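Local structure of response regulator aspartate phosphatase H (Bacillus subtilis, 3Q15) at residues A[30-35]-A[60-65]; A[105-110]-A[121-126]; A[145-150]-A[161-166]. The protein dephosphorylates the response regulator Spo0F and controls ComA as well, so that it governs both sporulation and competence and helps keep them apart in time. All coordinates share one frame; numbering follows the deposited sequence.

Contact 1: A[30-35]-A[60-65]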
loop_
_atom_site.group_PDB
_atom_site.type_symbol
_atom_site.label_atom_id
_atom_site.label_comp_id
_atom_site.label_asym_id
_atom_site.label_seq_id
_atom_site.Cartn_x
_atom_site.Cartn_y
_atom_site.Cartn_z
ATOM N N ASP A 30 33.175 17.795 9.713
ATOM C CA ASP A 30 31.879 17.205 10.034
ATOM C C ASP A 30 31.804 15.727 9.637
ATOM O O ASP A 30 31.357 14.888 10.423
ATOM C CB ASP A 30 30.754 17.997 9.369
ATOM C CG ASP A 30 30.660 19.420 9.888
ATOM O OD1 ASP A 30 30.684 19.603 11.127
ATOM O OD2 ASP A 30 30.575 20.355 9.062
ATOM N N ALA A 31 32.243 15.414 8.422
ATOM C CA ALA A 31 32.235 14.033 7.950
ATOM C C ALA A 31 33.030 13.119 8.881
ATOM O O ALA A 31 32.615 11.994 9.157
ATOM C CB ALA A 31 32.772 13.946 6.526
ATOM N N GLU A 32 34.166 13.608 9.370
ATOM C CA GLU A 32 35.005 12.821 10.268
ATOM C C GLU A 32 34.304 12.557 11.600
ATOM O O GLU A 32 34.345 11.443 12.123
ATOM C CB GLU A 32 36.353 13.508 10.495
ATOM C CG GLU A 32 37.251 13.546 9.266
ATOM C CD GLU A 32 37.715 12.165 8.826
ATOM O OE1 GLU A 32 37.472 11.184 9.560
ATOM O OE2 GLU A 32 38.326 12.060 7.743
ATOM N N ILE A 33 33.662 13.583 12.147
ATOM C CA ILE A 33 32.906 13.434 13.384
ATOM C C ILE A 33 31.838 12.352 13.239
ATOM O O ILE A 33 31.790 11.399 14.017
ATOM C CB ILE A 33 32.239 14.762 13.803
ATOM C CG1 ILE A 33 33.303 15.820 14.104
ATOM C CG2 ILE A 33 31.338 14.554 15.014
ATOM C CD1 ILE A 33 32.737 17.176 14.472
ATOM N N LEU A 34 30.987 12.501 12.230
ATOM C CA LEU A 34 29.903 11.551 12.011
ATOM C C LEU A 34 30.417 10.143 11.717
ATOM O O LEU A 34 29.855 9.161 12.197
ATOM C CB LEU A 34 28.973 12.046 10.903
ATOM C CG LEU A 34 28.133 13.254 11.326
ATOM C CD1 LEU A 34 27.445 13.899 10.134
ATOM C CD2 LEU A 34 27.120 12.856 12.391
ATOM N N LYS A 35 31.492 10.051 10.940
ATOM C CA LYS A 35 32.116 8.764 10.657
ATOM C C LYS A 35 32.568 8.092 11.950
ATOM O O LYS A 35 32.399 6.884 12.126
ATOM C CB LYS A 35 33.306 8.950 9.713
ATOM C CG LYS A 35 34.082 7.676 9.396
ATOM C CD LYS A 35 35.163 7.947 8.353
ATOM C CE LYS A 35 35.855 6.669 7.902
ATOM N NZ LYS A 35 36.665 6.052 8.987
ATOM N N PHE A 60 34.134 4.144 1.624
ATOM C CA PHE A 60 34.813 4.273 0.340
ATOM C C PHE A 60 34.508 5.636 -0.270
ATOM O O PHE A 60 35.399 6.319 -0.778
ATOM C CB PHE A 60 34.376 3.147 -0.603
ATOM C CG PHE A 60 35.091 3.141 -1.929
ATOM C CD1 PHE A 60 36.393 2.676 -2.027
ATOM C CD2 PHE A 60 34.453 3.580 -3.078
ATOM C CE1 PHE A 60 37.052 2.665 -3.246
ATOM C CE2 PHE A 60 35.107 3.571 -4.300
ATOM C CZ PHE A 60 36.407 3.112 -4.384
ATOM N N ARG A 61 33.240 6.026 -0.209
ATOM C CA ARG A 61 32.812 7.324 -0.710
ATOM C C ARG A 61 33.512 8.435 0.066
ATOM O O ARG A 61 33.925 9.440 -0.510
ATOM C CB ARG A 61 31.292 7.458 -0.598
ATOM C CG ARG A 61 30.739 8.756 -1.143
ATOM C CD ARG A 61 31.173 8.994 -2.582
ATOM N NE ARG A 61 30.604 10.233 -3.107
ATOM C CZ ARG A 61 31.152 11.430 -2.938
ATOM N NH1 ARG A 61 32.288 11.548 -2.266
ATOM N NH2 ARG A 61 30.570 12.509 -3.441
ATOM N N HIS A 62 33.652 8.240 1.374
ATOM C CA HIS A 62 34.348 9.195 2.229
ATOM C C HIS A 62 35.809 9.347 1.815
ATOM O O HIS A 62 36.361 10.447 1.844
ATOM C CB HIS A 62 34.259 8.766 3.695
ATOM C CG HIS A 62 35.005 9.663 4.635
ATOM N ND1 HIS A 62 34.403 10.705 5.307
ATOM C CD2 HIS A 62 36.305 9.672 5.015
ATOM C CE1 HIS A 62 35.301 11.317 6.061
ATOM N NE2 HIS A 62 36.463 10.710 5.902
ATOM N N GLN A 63 36.433 8.236 1.434
ATOM C CA GLN A 63 37.830 8.258 1.013
ATOM C C GLN A 63 37.983 8.958 -0.338
ATOM O O GLN A 63 38.957 9.670 -0.574
ATOM C CB GLN A 63 38.403 6.840 0.950
ATOM C CG GLN A 63 39.896 6.788 0.649
ATOM C CD GLN A 63 40.730 7.488 1.711
ATOM O OE1 GLN A 63 40.453 7.376 2.906
ATOM N NE2 GLN A 63 41.753 8.221 1.279
ATOM N N LEU A 64 37.013 8.752 -1.223
ATOM C CA LEU A 64 36.997 9.451 -2.500
ATOM C C LEU A 64 37.003 10.959 -2.286
ATOM O O LEU A 64 37.673 11.691 -3.008
ATOM C CB LEU A 64 35.775 9.045 -3.329
ATOM C CG LEU A 64 35.844 7.687 -4.029
ATOM C CD1 LEU A 64 34.549 7.391 -4.767
ATOM C CD2 LEU A 64 37.028 7.639 -4.985
ATOM N N MET A 65 36.248 11.419 -1.292
ATOM C CA MET A 65 36.194 12.843 -0.982
ATOM C C MET A 65 37.573 13.376 -0.603
ATOM O O MET A 65 37.986 14.438 -1.068
ATOM C CB MET A 65 35.205 13.119 0.149
ATOM C CG MET A 65 35.244 14.556 0.641
ATOM S SD MET A 65 34.193 14.824 2.075
ATOM C CE MET A 65 34.967 13.736 3.271
#
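His62 spans most of the gap between helix 28-41 and helix 49-67, and its ring is met by Ala31, Glu32 and Lys35. The two segments run nearly antiparallel with axes 11.7 Å apart, a wide spacing that side chains must bridge. From CB, which points at the opposing helix, CG lies anti to the backbone N of His62 (chi1 177°), and this carries the imidazole straight across. Overhead, the aliphatic part of Lys35 covers one face: Lys35 CD sits 3.9 Å from the centroid of the His62 ring, almost on its normal, in a CH-pi contact. The ammonium end of Lys35 goes on to a salt bridge with Glu39. At the rim, His62 ND1 accepts a hydrogen bond from the indole of Trp19, while His62 CE1 rests 3.7 Å from Ala31 CB, a short side chain, consistent with the ring's close approach to the helix. The tip, His62 NE2, donates to Glu32 OE2 over 2.9 Å with an N-H...O angle of 150°. Glu32 OE2 lies in the ring plane, but the carboxylate is turned 85° from it and receives the N-H from above its own plane. Glu32 gets there by bending at its second torsion, which brings the acid back over the helix gap. With both nitrogens bonded, to Glu32 and to Trp19 of helix 9-24, the ring's rotation should be well fixed. Beside it, Met65 CE packs 3.9 Å from Ala31 CB and adds an apolar patch to this buried junction. By joining helix 49-67 to helices 28-41 and 9-24, His62 forms part of the interior of the N-terminal three-helix bundle domain of this Rap protein.

Contact 2: A[105-110]-A[121-126]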
loop_
_atom_site.group_PDB
_atom_site.type_symbol
_atom_site.label_atom_id
_atom_site.label_comp_id
_atom_site.label_asym_id
_atom_site.label_seq_id
_atom_site.Cartn_x
_atom_site.Cartn_y
_atom_site.Cartn_z
ATOM N N PHE A 105 16.309 3.674 1.710
ATOM C CA PHE A 105 15.809 2.454 2.321
ATOM C C PHE A 105 15.841 2.557 3.837
ATOM O O PHE A 105 14.819 2.390 4.500
ATOM C CB PHE A 105 16.610 1.233 1.861
ATOM C CG PHE A 105 16.210 -0.042 2.554
ATOM C CD1 PHE A 105 15.164 -0.815 2.067
ATOM C CD2 PHE A 105 16.866 -0.457 3.703
ATOM C CE1 PHE A 105 14.785 -1.988 2.707
ATOM C CE2 PHE A 105 16.493 -1.628 4.352
ATOM C CZ PHE A 105 15.450 -2.396 3.852
ATOM N N PHE A 106 17.016 2.837 4.385
ATOM C CA PHE A 106 17.163 2.939 5.830
ATOM C C PHE A 106 16.393 4.111 6.428
ATOM O O PHE A 106 16.011 4.070 7.592
ATOM C CB PHE A 106 18.634 3.005 6.221
ATOM C CG PHE A 106 19.324 1.684 6.133
ATOM C CD1 PHE A 106 19.038 0.684 7.046
ATOM C CD2 PHE A 106 20.240 1.430 5.129
ATOM C CE1 PHE A 106 19.663 -0.550 6.964
ATOM C CE2 PHE A 106 20.869 0.202 5.044
ATOM C CZ PHE A 106 20.581 -0.789 5.962
ATOM N N ARG A 107 16.171 5.152 5.634
ATOM C CA ARG A 107 15.357 6.269 6.087
ATOM C C ARG A 107 13.903 5.831 6.197
ATOM O O ARG A 107 13.195 6.225 7.124
ATOM C CB ARG A 107 15.487 7.469 5.144
ATOM C CG ARG A 107 14.571 8.627 5.500
ATOM C CD ARG A 107 14.813 9.110 6.922
ATOM N NE ARG A 107 13.872 10.155 7.316
ATOM C CZ ARG A 107 14.096 11.459 7.180
ATOM N NH1 ARG A 107 15.236 11.889 6.655
ATOM N NH2 ARG A 107 13.180 12.334 7.571
ATOM N N GLY A 108 13.466 5.010 5.249
ATOM C CA GLY A 108 12.131 4.445 5.282
ATOM C C GLY A 108 11.938 3.541 6.484
ATOM O O GLY A 108 10.907 3.595 7.156
ATOM N N MET A 109 12.936 2.710 6.762
ATOM C CA MET A 109 12.876 1.827 7.919
ATOM C C MET A 109 12.906 2.623 9.226
ATOM O O MET A 109 12.251 2.254 10.197
ATOM C CB MET A 109 14.011 0.801 7.881
ATOM C CG MET A 109 13.856 -0.267 6.799
ATOM S SD MET A 109 12.308 -1.186 6.943
ATOM C CE MET A 109 12.460 -2.338 5.580
ATOM N N TYR A 110 13.659 3.716 9.249
ATOM C CA TYR A 110 13.691 4.572 10.434
ATOM C C TYR A 110 12.311 5.155 10.722
ATOM O O TYR A 110 11.850 5.161 11.866
ATOM C CB TYR A 110 14.716 5.692 10.276
ATOM C CG TYR A 110 14.765 6.653 11.444
ATOM C CD1 TYR A 110 15.444 6.328 12.613
ATOM C CD2 TYR A 110 14.138 7.891 11.377
ATOM C CE1 TYR A 110 15.492 7.212 13.689
ATOM C CE2 TYR A 110 14.180 8.778 12.444
ATOM C CZ TYR A 110 14.858 8.432 13.596
ATOM O OH TYR A 110 14.902 9.312 14.659
ATOM N N ILE A 121 6.294 4.837 3.829
ATOM C CA ILE A 121 5.822 4.455 2.501
ATOM C C ILE A 121 6.474 5.319 1.422
ATOM O O ILE A 121 6.972 4.812 0.413
ATOM C CB ILE A 121 4.280 4.560 2.416
ATOM C CG1 ILE A 121 3.631 3.528 3.345
ATOM C CG2 ILE A 121 3.786 4.376 0.987
ATOM C CD1 ILE A 121 2.143 3.752 3.593
ATOM N N GLY A 122 6.478 6.628 1.655
ATOM C CA GLY A 122 7.084 7.567 0.733
ATOM C C GLY A 122 8.533 7.237 0.441
ATOM O O GLY A 122 8.972 7.317 -0.705
ATOM N N TYR A 123 9.282 6.865 1.474
ATOM C CA TYR A 123 10.680 6.491 1.282
ATOM C C TYR A 123 10.806 5.123 0.615
ATOM O O TYR A 123 11.677 4.917 -0.232
ATOM C CB TYR A 123 11.469 6.562 2.595
ATOM C CG TYR A 123 11.795 7.989 2.998
ATOM C CD1 TYR A 123 12.836 8.681 2.387
ATOM C CD2 TYR A 123 11.054 8.647 3.970
ATOM C CE1 TYR A 123 13.129 9.988 2.738
ATOM C CE2 TYR A 123 11.339 9.948 4.330
ATOM C CZ TYR A 123 12.375 10.615 3.712
ATOM O OH TYR A 123 12.654 11.909 4.074
ATOM N N TYR A 124 9.922 4.197 0.981
ATOM C CA TYR A 124 9.894 2.887 0.338
ATOM C C TYR A 124 9.709 3.033 -1.168
ATOM O O TYR A 124 10.377 2.360 -1.950
ATOM C CB TYR A 124 8.775 2.009 0.904
ATOM C CG TYR A 124 9.003 1.523 2.315
ATOM C CD1 TYR A 124 10.281 1.451 2.852
ATOM C CD2 TYR A 124 7.934 1.135 3.114
ATOM C CE1 TYR A 124 10.485 1.007 4.149
ATOM C CE2 TYR A 124 8.129 0.690 4.408
ATOM C CZ TYR A 124 9.405 0.629 4.921
ATOM O OH TYR A 124 9.589 0.184 6.210
ATOM N N ARG A 125 8.790 3.908 -1.568
ATOM C CA ARG A 125 8.512 4.119 -2.984
ATOM C C ARG A 125 9.726 4.717 -3.698
ATOM O O ARG A 125 10.132 4.235 -4.751
ATOM C CB ARG A 125 7.284 5.012 -3.166
ATOM C CG ARG A 125 6.004 4.430 -2.584
ATOM C CD ARG A 125 5.628 3.122 -3.272
ATOM N NE ARG A 125 5.761 3.238 -4.719
ATOM C CZ ARG A 125 4.834 3.756 -5.516
ATOM N NH1 ARG A 125 3.694 4.200 -5.007
ATOM N NH2 ARG A 125 5.045 3.829 -6.823
ATOM N N GLU A 126 10.308 5.760 -3.116
ATOM C CA GLU A 126 11.492 6.383 -3.699
ATOM C C GLU A 126 12.641 5.386 -3.786
ATOM O O GLU A 126 13.405 5.392 -4.751
ATOM C CB GLU A 126 11.923 7.620 -2.898
ATOM C CG GLU A 126 10.912 8.761 -2.914
ATOM C CD GLU A 126 10.540 9.198 -4.324
ATOM O OE1 GLU A 126 9.345 9.112 -4.682
ATOM O OE2 GLU A 126 11.438 9.635 -5.074
#
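Helices 93-113 and 117-128 form an antiparallel helical hairpin within the first predicted tetratricopeptide repeat (TPR), and they are closest where Gly108 faces Tyr123 and Tyr124. The axes of the segments come within 7.8 Å. Gly108 CA touches Tyr123 CB at 3.5 Å, and Gly108 C lies against Tyr124 CE1; a beta carbon built on this glycine would fall only 2.9 Å from Tyr124 CD1, a clash, consistent with the close approach of the helices here. On one flank Arg107 covers the Tyr123 ring. Its CG is anti to the backbone N (chi1 175°), which sets this methylene 3.4 Å from the centroid of the Tyr123 ring, over the face, as a close CH-pi contact. A bend at the next torsion then sends the arginine outward along the phenol, and Tyr123 OH comes to lie over one face of the guanidinium, 3.5 Å from Arg107 CZ. The two planes are tilted by 27°, so the groups overlap roughly flat without a hydrogen bond between them. The charge of Arg107 is answered instead by Glu111, one turn further along the same helix. On the other flank Met109 bends back toward the hairpin and crosses Tyr124 at about a right angle. Its sulfur is at the ring edge, 75° off the normal, a Met-aromatic contact in which Met109 SD is 3.1 Å from Tyr124 OH. That hydroxyl is buried and has no hydrogen-bond partner in the model. Tyr124 also reaches Val147 and Ala150 of helix 137-153, linking the hairpin to the next helix. With the predicted repeat limits, Gly108 falls at the eighth position, where TPRs commonly carry a small residue that lets the two helices come close, and Tyr124 at the twenty-fourth, usually a large hydrophobic one.

Contact 3: A[145-150]-A[161-166]. With SO4 (sulfate ion), chain F.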
loop_
_atom_site.group_PDB
_atom_site.type_symbol
_atom_site.label_atom_id
_atom_site.label_comp_id
_atom_site.label_asym_id
_atom_site.label_seq_id
_atom_site.Cartn_x
_atom_site.Cartn_y
_atom_site.Cartn_z
ATOM N N PHE A 145 10.941 -8.371 0.073
ATOM C CA PHE A 145 10.720 -9.185 1.261
ATOM C C PHE A 145 10.645 -8.330 2.522
ATOM O O PHE A 145 9.713 -8.460 3.318
ATOM C CB PHE A 145 11.842 -10.213 1.395
ATOM C CG PHE A 145 11.727 -11.087 2.609
ATOM C CD1 PHE A 145 11.023 -12.278 2.557
ATOM C CD2 PHE A 145 12.339 -10.725 3.798
ATOM C CE1 PHE A 145 10.923 -13.092 3.669
ATOM C CE2 PHE A 145 12.241 -11.535 4.918
ATOM C CZ PHE A 145 11.532 -12.720 4.852
ATOM N N LYS A 146 11.631 -7.458 2.700
ATOM C CA LYS A 146 11.718 -6.635 3.900
ATOM C C LYS A 146 10.574 -5.633 3.973
ATOM O O LYS A 146 10.003 -5.389 5.036
ATOM C CB LYS A 146 13.068 -5.919 3.951
ATOM C CG LYS A 146 14.241 -6.858 4.178
ATOM C CD LYS A 146 15.567 -6.132 4.090
ATOM C CE LYS A 146 16.724 -7.082 4.359
ATOM N NZ LYS A 146 16.632 -7.689 5.720
ATOM N N VAL A 147 10.241 -5.055 2.830
ATOM C CA VAL A 147 9.134 -4.120 2.740
ATOM C C VAL A 147 7.808 -4.854 2.966
ATOM O O VAL A 147 6.899 -4.329 3.606
ATOM C CB VAL A 147 9.145 -3.410 1.368
ATOM C CG1 VAL A 147 7.747 -3.032 0.926
ATOM C CG2 VAL A 147 10.066 -2.193 1.398
ATOM N N ALA A 148 7.703 -6.072 2.439
ATOM C CA ALA A 148 6.512 -6.895 2.650
ATOM C C ALA A 148 6.245 -7.080 4.138
ATOM O O ALA A 148 5.102 -6.990 4.593
ATOM C CB ALA A 148 6.662 -8.251 1.962
ATOM N N GLU A 149 7.306 -7.344 4.892
ATOM C CA GLU A 149 7.190 -7.509 6.335
ATOM C C GLU A 149 6.711 -6.219 6.987
ATOM O O GLU A 149 5.874 -6.240 7.888
ATOM C CB GLU A 149 8.524 -7.947 6.940
ATOM C CG GLU A 149 8.963 -9.333 6.498
ATOM C CD GLU A 149 10.052 -9.913 7.380
ATOM O OE1 GLU A 149 9.880 -11.059 7.858
ATOM O OE2 GLU A 149 11.075 -9.225 7.587
ATOM N N ALA A 150 7.245 -5.095 6.521
ATOM C CA ALA A 150 6.844 -3.798 7.046
ATOM C C ALA A 150 5.364 -3.548 6.785
ATOM O O ALA A 150 4.622 -3.208 7.701
ATOM C CB ALA A 150 7.693 -2.688 6.452
ATOM N N MET A 161 1.073 -8.481 0.459
ATOM C CA MET A 161 0.962 -9.647 -0.403
ATOM C C MET A 161 1.557 -9.353 -1.776
ATOM O O MET A 161 2.290 -10.166 -2.335
ATOM C CB MET A 161 -0.498 -10.086 -0.543
ATOM C CG MET A 161 -0.652 -11.459 -1.180
ATOM S SD MET A 161 -0.128 -12.782 -0.073
ATOM C CE MET A 161 -1.604 -13.017 0.911
ATOM N N TYR A 162 1.241 -8.179 -2.312
ATOM C CA TYR A 162 1.800 -7.755 -3.588
ATOM C C TYR A 162 3.314 -7.885 -3.568
ATOM O O TYR A 162 3.899 -8.544 -4.424
ATOM C CB TYR A 162 1.403 -6.313 -3.892
ATOM C CG TYR A 162 2.201 -5.683 -5.009
ATOM C CD1 TYR A 162 1.862 -5.892 -6.340
ATOM C CD2 TYR A 162 3.292 -4.873 -4.731
ATOM C CE1 TYR A 162 2.592 -5.313 -7.363
ATOM C CE2 TYR A 162 4.024 -4.291 -5.744
ATOM C CZ TYR A 162 3.669 -4.514 -7.058
ATOM O OH TYR A 162 4.398 -3.936 -8.075
ATOM N N HIS A 163 3.944 -7.269 -2.574
ATOM C CA HIS A 163 5.399 -7.283 -2.480
ATOM C C HIS A 163 5.986 -8.662 -2.205
ATOM O O HIS A 163 6.978 -9.045 -2.817
ATOM C CB HIS A 163 5.885 -6.279 -1.435
ATOM C CG HIS A 163 5.869 -4.866 -1.921
ATOM N ND1 HIS A 163 6.809 -4.369 -2.799
ATOM C CD2 HIS A 163 5.014 -3.845 -1.668
ATOM C CE1 HIS A 163 6.539 -3.103 -3.062
ATOM N NE2 HIS A 163 5.455 -2.761 -2.385
ATOM N N ILE A 164 5.383 -9.406 -1.284
ATOM C CA ILE A 164 5.936 -10.703 -0.915
ATOM C C ILE A 164 5.854 -11.698 -2.072
ATOM O O ILE A 164 6.679 -12.608 -2.180
ATOM C CB ILE A 164 5.247 -11.296 0.335
ATOM C CG1 ILE A 164 6.124 -12.382 0.955
ATOM C CG2 ILE A 164 3.860 -11.840 -0.009
ATOM C CD1 ILE A 164 7.507 -11.906 1.326
ATOM N N LEU A 165 4.863 -11.522 -2.939
ATOM C CA LEU A 165 4.729 -12.386 -4.104
ATOM C C LEU A 165 5.820 -12.109 -5.135
ATOM O O LEU A 165 6.181 -12.989 -5.918
ATOM C CB LEU A 165 3.342 -12.250 -4.736
ATOM C CG LEU A 165 2.164 -12.858 -3.965
ATOM C CD1 LEU A 165 0.857 -12.578 -4.694
ATOM C CD2 LEU A 165 2.357 -14.357 -3.766
ATOM N N GLN A 166 6.346 -10.888 -5.136
ATOM C CA GLN A 166 7.459 -10.553 -6.024
ATOM C C GLN A 166 8.763 -11.125 -5.482
ATOM O O GLN A 166 9.621 -11.570 -6.244
ATOM C CB GLN A 166 7.588 -9.041 -6.201
ATOM C CG GLN A 166 6.412 -8.401 -6.908
ATOM C CD GLN A 166 6.680 -6.960 -7.284
ATOM O OE1 GLN A 166 6.166 -6.039 -6.651
ATOM N NE2 GLN A 166 7.487 -6.755 -8.321
HETATM S S SO4 F . 16.642 -11.433 8.302
HETATM O O1 SO4 F . 16.897 -12.804 7.870
HETATM O O2 SO4 F . 17.200 -11.234 9.636
HETATM O O3 SO4 F . 17.265 -10.496 7.370
HETATM O O4 SO4 F . 15.200 -11.201 8.340
#
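Val147 overlaps the imidazole of His163: its CG1 methyl stands 3.8 Å from the centroid of the His163 ring and 9° off the normal, a CH-pi contact over the centre of one face. The opposite face is covered by Tyr162 CD2 from the neighbouring residue, leaving the ring clasped between an aliphatic branch and a phenol. Both segments lie in the second predicted TPR, whose helices 137-153 and 157-172 make an antiparallel hairpin with axes 7.9 Å apart. At the rim of the ring His163 ND1 is hydrogen-bonded to His144 ND1, which should help fix the rotation of the ring. Replacing His163 by an alanine is likely to leave His144 ND1 without this partner and to open a gap between Val147 and Tyr162. The backbones are nearest at Ala148 and Ile164, where Ala148 CB lies 3.7 Å from Ile164 CB and about as near to the backbone N of Ile164; the same methyl also touches His163 CB at 4.0 Å. Ala148 falls at the eighth position of the predicted repeat, commonly a small residue in TPRs. Ile164 carries CG1 anti to its backbone N (chi1 -161°) and thereby swings CD1 over toward the partner helix. There Ile164 CD1 meets Phe145 CD1 at 3.7 Å, the two side chains lying side by side and pointing the same way. Phe145 and Ile164 also pack on helix 178-194, carrying the apolar layer on to the following helix, and the Phe145 ring takes a cation-pi contact from Arg180. Arg180 NH2 also binds a sulfate ion, probably from the crystallisation liquor, to which Lys146, whose CB points away from helix 157-172, also reaches: Lys146 NZ makes a weak hydrogen bond to sulfate O3 at 3.3 Å.

Contacts 2 and 3 are successive helical hairpins, their centres 14 Å apart, and they touch directly: Tyr124 OH lies 3.4 Å from Ala150 CB and Phe105 CZ lies 3.7 Å from Lys146 CD, so helix 137-153 is shared packing for both. Each also borders the second subunit of the protein. Contact 1 stands apart in the N-terminal bundle, its centre 23 Å from that of contact 2 and 34 Å from that of contact 3. Its nearest atoms are about 13 Å from contact 2, but helix 9-24 packs on both. Phe60, in segment 60-65 but not part of the contact itself, packs on a chain of another protein, whereas the sulfate sits beside contact 3.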